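PDB 6IJF: Tae4 from Agrobacterium tumefaciens, which probably acts as a type VI secretion amidase effector that cuts amide bonds in the peptidoglycan peptides of rival bacteria. Local coordinates for residues Ile80-Lys92 / Ala120-Ile133. Residues are numbered along the deposited sequence; the frame is centred on the assembly and turned at random.
Sequences IEVNMRRLATLMK and AFNNIPGYTGGGHI
The carbonyl oxygen of H132 takes the amide N of F121 at 2.8 Å, joining two antiparallel strands, and CE of M84 rests against this oxygen. M84 illustrates how one thioether can seat a helix on a hairpin. Its CG is anti to the backbone N (chi1 173°), sending the chain toward the strands, and a bend at chi2 (-92°) lays SD along the glycines, 3.5 Å from C of G130. CE ends 3.7 Å from CB of A120 and 3.4 Å from ND2 of N122, whose OD1 is held by T155. Further along, CD2 of L87 meets CG2 of I133 at 4.1 Å, their side chains crossing at about a right angle. Helix 84-92 packs on the hairpin of strands 116-122 and 131-137 in the five-stranded antiparallel sheet, at 49° to strand 131-133. I133 points toward the helix and H132 away from it; the H132 side chain touches C48 of helix 48-58 and its NE2 is hydrogen-bonded to OD2 of D134, an array consistent with the Cys-His-Asp triad of papain-like amidases. Nearer the surface, one face of the R85 guanidinium is met, off-centre, by CA of G130, 3.6 Å from NH2. Ahead of the helix, OE2 of E81 accepts the N-H of N83 through its anti lone pair (3.0 Å to N) and salt-bridges NH1 of R86, in the first turn, at 3.1 Å.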
# COMPACT_ATOMS: atom_id res chain seq x y z
N ILE C 80 31.92 12.58 -4.05
CA ILE C 80 30.52 12.06 -4.15
C ILE C 80 30.36 11.52 -5.58
O ILE C 80 30.56 12.30 -6.53
CB ILE C 80 29.45 13.17 -3.92
CG1 ILE C 80 29.44 13.76 -2.51
CG2 ILE C 80 28.07 12.68 -4.31
CD1 ILE C 80 29.45 12.77 -1.39
N GLU C 81 29.93 10.27 -5.73
CA GLU C 81 29.49 9.76 -7.06
C GLU C 81 27.98 9.93 -7.16
O GLU C 81 27.25 9.40 -6.29
CB GLU C 81 29.92 8.31 -7.24
CG GLU C 81 29.55 7.71 -8.59
CD GLU C 81 29.93 8.61 -9.77
OE1 GLU C 81 31.12 8.78 -10.03
OE2 GLU C 81 29.00 9.19 -10.40
N VAL C 82 27.50 10.65 -8.17
CA VAL C 82 26.05 10.98 -8.29
C VAL C 82 25.33 9.88 -9.09
O VAL C 82 24.10 9.81 -8.99
CB VAL C 82 25.83 12.36 -8.91
CG1 VAL C 82 24.41 12.61 -9.37
CG2 VAL C 82 26.29 13.45 -7.95
N ASN C 83 26.06 9.08 -9.86
CA ASN C 83 25.48 8.13 -10.86
C ASN C 83 25.46 6.76 -10.20
O ASN C 83 26.55 6.27 -9.77
CB ASN C 83 26.28 8.06 -12.17
CG ASN C 83 25.67 7.12 -13.19
OD1 ASN C 83 24.83 7.50 -14.01
ND2 ASN C 83 26.15 5.91 -13.19
N MET C 84 24.27 6.17 -10.10
CA MET C 84 24.11 4.89 -9.37
C MET C 84 24.94 3.80 -10.06
O MET C 84 25.65 3.06 -9.36
CB MET C 84 22.65 4.48 -9.28
CG MET C 84 22.47 3.11 -8.69
SD MET C 84 22.44 1.86 -10.02
CE MET C 84 22.48 0.38 -9.00
N ARG C 85 24.91 3.73 -11.39
CA ARG C 85 25.67 2.68 -12.15
C ARG C 85 27.18 2.80 -11.85
O ARG C 85 27.84 1.77 -11.53
CB ARG C 85 25.34 2.79 -13.65
CG ARG C 85 25.90 1.64 -14.49
CD ARG C 85 25.76 1.85 -16.00
NE ARG C 85 24.60 2.64 -16.42
CZ ARG C 85 23.35 2.17 -16.56
NH1 ARG C 85 23.06 0.91 -16.27
NH2 ARG C 85 22.38 2.98 -16.97
N ARG C 86 27.72 4.02 -11.93
CA ARG C 86 29.16 4.27 -11.65
C ARG C 86 29.48 3.95 -10.20
O ARG C 86 30.51 3.30 -9.98
CB ARG C 86 29.55 5.71 -12.02
CG ARG C 86 29.59 5.94 -13.52
CD ARG C 86 30.66 6.94 -13.92
NE ARG C 86 30.30 8.24 -13.41
CZ ARG C 86 29.29 8.98 -13.88
NH1 ARG C 86 29.05 10.16 -13.34
NH2 ARG C 86 28.56 8.55 -14.89
N LEU C 87 28.61 4.29 -9.23
CA LEU C 87 28.91 3.95 -7.82
C LEU C 87 28.91 2.43 -7.66
O LEU C 87 29.77 1.92 -6.93
CB LEU C 87 27.93 4.65 -6.86
CG LEU C 87 28.20 4.41 -5.37
CD1 LEU C 87 29.58 4.88 -4.96
CD2 LEU C 87 27.15 5.09 -4.51
N ALA C 88 27.96 1.71 -8.25
CA ALA C 88 27.86 0.22 -8.13
C ALA C 88 29.12 -0.43 -8.71
O ALA C 88 29.68 -1.33 -8.09
CB ALA C 88 26.61 -0.27 -8.85
N THR C 89 29.59 0.07 -9.86
CA THR C 89 30.88 -0.31 -10.50
C THR C 89 32.05 -0.11 -9.52
O THR C 89 32.82 -1.05 -9.30
CB THR C 89 31.05 0.48 -11.80
OG1 THR C 89 29.92 0.13 -12.61
CG2 THR C 89 32.36 0.19 -12.50
N LEU C 90 32.14 1.06 -8.91
CA LEU C 90 33.24 1.37 -7.96
C LEU C 90 33.19 0.41 -6.78
O LEU C 90 34.27 -0.06 -6.34
CB LEU C 90 33.06 2.82 -7.50
CG LEU C 90 34.09 3.33 -6.50
CD1 LEU C 90 34.49 4.74 -6.90
CD2 LEU C 90 33.55 3.31 -5.08
N MET C 91 32.00 0.15 -6.24
CA MET C 91 31.85 -0.69 -5.03
C MET C 91 32.35 -2.10 -5.34
O MET C 91 32.80 -2.77 -4.37
CB MET C 91 30.39 -0.76 -4.57
CG MET C 91 29.92 0.50 -3.79
SD MET C 91 30.90 0.72 -2.31
CE MET C 91 31.01 2.51 -2.22
N LYS C 92 32.24 -2.52 -6.61
CA LYS C 92 32.59 -3.89 -7.09
C LYS C 92 34.10 -4.09 -7.07
O LYS C 92 34.53 -5.24 -7.03
CB LYS C 92 32.10 -4.10 -8.53
CG LYS C 92 31.37 -5.39 -8.81
CD LYS C 92 30.71 -5.40 -10.19
CE LYS C 92 30.50 -6.80 -10.73
NZ LYS C 92 29.86 -6.78 -12.07
N ALA C 120 22.29 -3.12 -4.62
CA ALA C 120 22.05 -2.43 -5.89
C ALA C 120 20.95 -3.16 -6.65
O ALA C 120 21.09 -4.38 -6.88
CB ALA C 120 23.33 -2.38 -6.68
N PHE C 121 19.88 -2.44 -6.95
CA PHE C 121 18.73 -2.88 -7.76
C PHE C 121 18.99 -2.35 -9.16
O PHE C 121 18.88 -1.12 -9.35
CB PHE C 121 17.41 -2.38 -7.16
CG PHE C 121 17.18 -2.79 -5.73
CD1 PHE C 121 16.62 -4.03 -5.41
CD2 PHE C 121 17.48 -1.93 -4.69
CE1 PHE C 121 16.40 -4.39 -4.09
CE2 PHE C 121 17.23 -2.28 -3.37
CZ PHE C 121 16.71 -3.51 -3.07
N ASN C 122 19.35 -3.23 -10.09
CA ASN C 122 19.79 -2.83 -11.46
C ASN C 122 18.62 -2.92 -12.44
O ASN C 122 17.97 -3.98 -12.47
CB ASN C 122 20.95 -3.69 -11.95
CG ASN C 122 22.05 -3.79 -10.93
OD1 ASN C 122 22.33 -4.88 -10.41
ND2 ASN C 122 22.62 -2.65 -10.57
N ASN C 123 18.38 -1.86 -13.22
CA ASN C 123 17.39 -1.81 -14.32
C ASN C 123 15.97 -1.99 -13.77
O ASN C 123 15.40 -3.11 -13.84
CB ASN C 123 17.80 -2.80 -15.42
CG ASN C 123 19.24 -2.61 -15.81
OD1 ASN C 123 19.66 -1.51 -16.16
ND2 ASN C 123 20.03 -3.66 -15.67
N ILE C 124 15.41 -0.93 -13.24
CA ILE C 124 14.04 -0.90 -12.66
C ILE C 124 13.01 -0.59 -13.74
O ILE C 124 13.11 0.43 -14.41
CB ILE C 124 13.99 0.10 -11.50
CG1 ILE C 124 14.98 -0.33 -10.41
CG2 ILE C 124 12.56 0.29 -11.00
CD1 ILE C 124 15.49 0.79 -9.51
N PRO C 125 12.00 -1.46 -13.93
CA PRO C 125 10.88 -1.18 -14.83
C PRO C 125 10.19 0.18 -14.64
O PRO C 125 9.57 0.39 -13.58
CB PRO C 125 9.88 -2.31 -14.48
CG PRO C 125 10.76 -3.46 -14.07
CD PRO C 125 11.89 -2.80 -13.31
N GLY C 126 10.20 1.02 -15.69
CA GLY C 126 9.57 2.36 -15.66
C GLY C 126 10.57 3.43 -15.26
O GLY C 126 10.21 4.62 -15.17
N TYR C 127 11.82 3.05 -15.02
CA TYR C 127 12.89 4.02 -14.63
C TYR C 127 14.14 3.73 -15.46
O TYR C 127 14.65 2.60 -15.42
CB TYR C 127 13.08 3.99 -13.11
CG TYR C 127 14.21 4.86 -12.63
CD1 TYR C 127 14.32 6.18 -13.02
CD2 TYR C 127 15.18 4.36 -11.77
CE1 TYR C 127 15.38 6.97 -12.60
CE2 TYR C 127 16.22 5.14 -11.32
CZ TYR C 127 16.34 6.45 -11.74
OH TYR C 127 17.40 7.20 -11.32
N THR C 128 14.59 4.72 -16.24
CA THR C 128 15.69 4.63 -17.25
C THR C 128 17.08 4.83 -16.62
O THR C 128 18.08 4.44 -17.29
CB THR C 128 15.45 5.63 -18.41
OG1 THR C 128 15.52 6.96 -17.92
CG2 THR C 128 14.10 5.48 -19.09
N GLY C 129 17.16 5.42 -15.41
CA GLY C 129 18.39 5.44 -14.59
C GLY C 129 18.99 4.05 -14.43
O GLY C 129 18.27 3.05 -14.70
N GLY C 130 20.25 3.96 -13.97
CA GLY C 130 20.97 2.70 -13.66
C GLY C 130 20.18 1.81 -12.70
O GLY C 130 20.32 0.57 -12.76
N GLY C 131 19.34 2.40 -11.86
CA GLY C 131 18.66 1.67 -10.77
C GLY C 131 18.90 2.36 -9.45
O GLY C 131 19.01 3.60 -9.43
N HIS C 132 18.86 1.61 -8.36
CA HIS C 132 18.82 2.15 -6.98
C HIS C 132 19.91 1.45 -6.18
O HIS C 132 20.02 0.22 -6.25
CB HIS C 132 17.44 1.95 -6.36
CG HIS C 132 17.31 2.48 -4.97
ND1 HIS C 132 17.35 3.82 -4.72
CD2 HIS C 132 17.19 1.85 -3.78
CE1 HIS C 132 17.24 4.02 -3.41
NE2 HIS C 132 17.11 2.82 -2.81
N ILE C 133 20.68 2.24 -5.44
CA ILE C 133 21.68 1.68 -4.49
C ILE C 133 21.35 2.19 -3.09
O ILE C 133 20.85 3.34 -2.95
CB ILE C 133 23.10 2.04 -4.96
CG1 ILE C 133 24.12 1.22 -4.18
CG2 ILE C 133 23.35 3.55 -4.91
CD1 ILE C 133 25.50 1.25 -4.80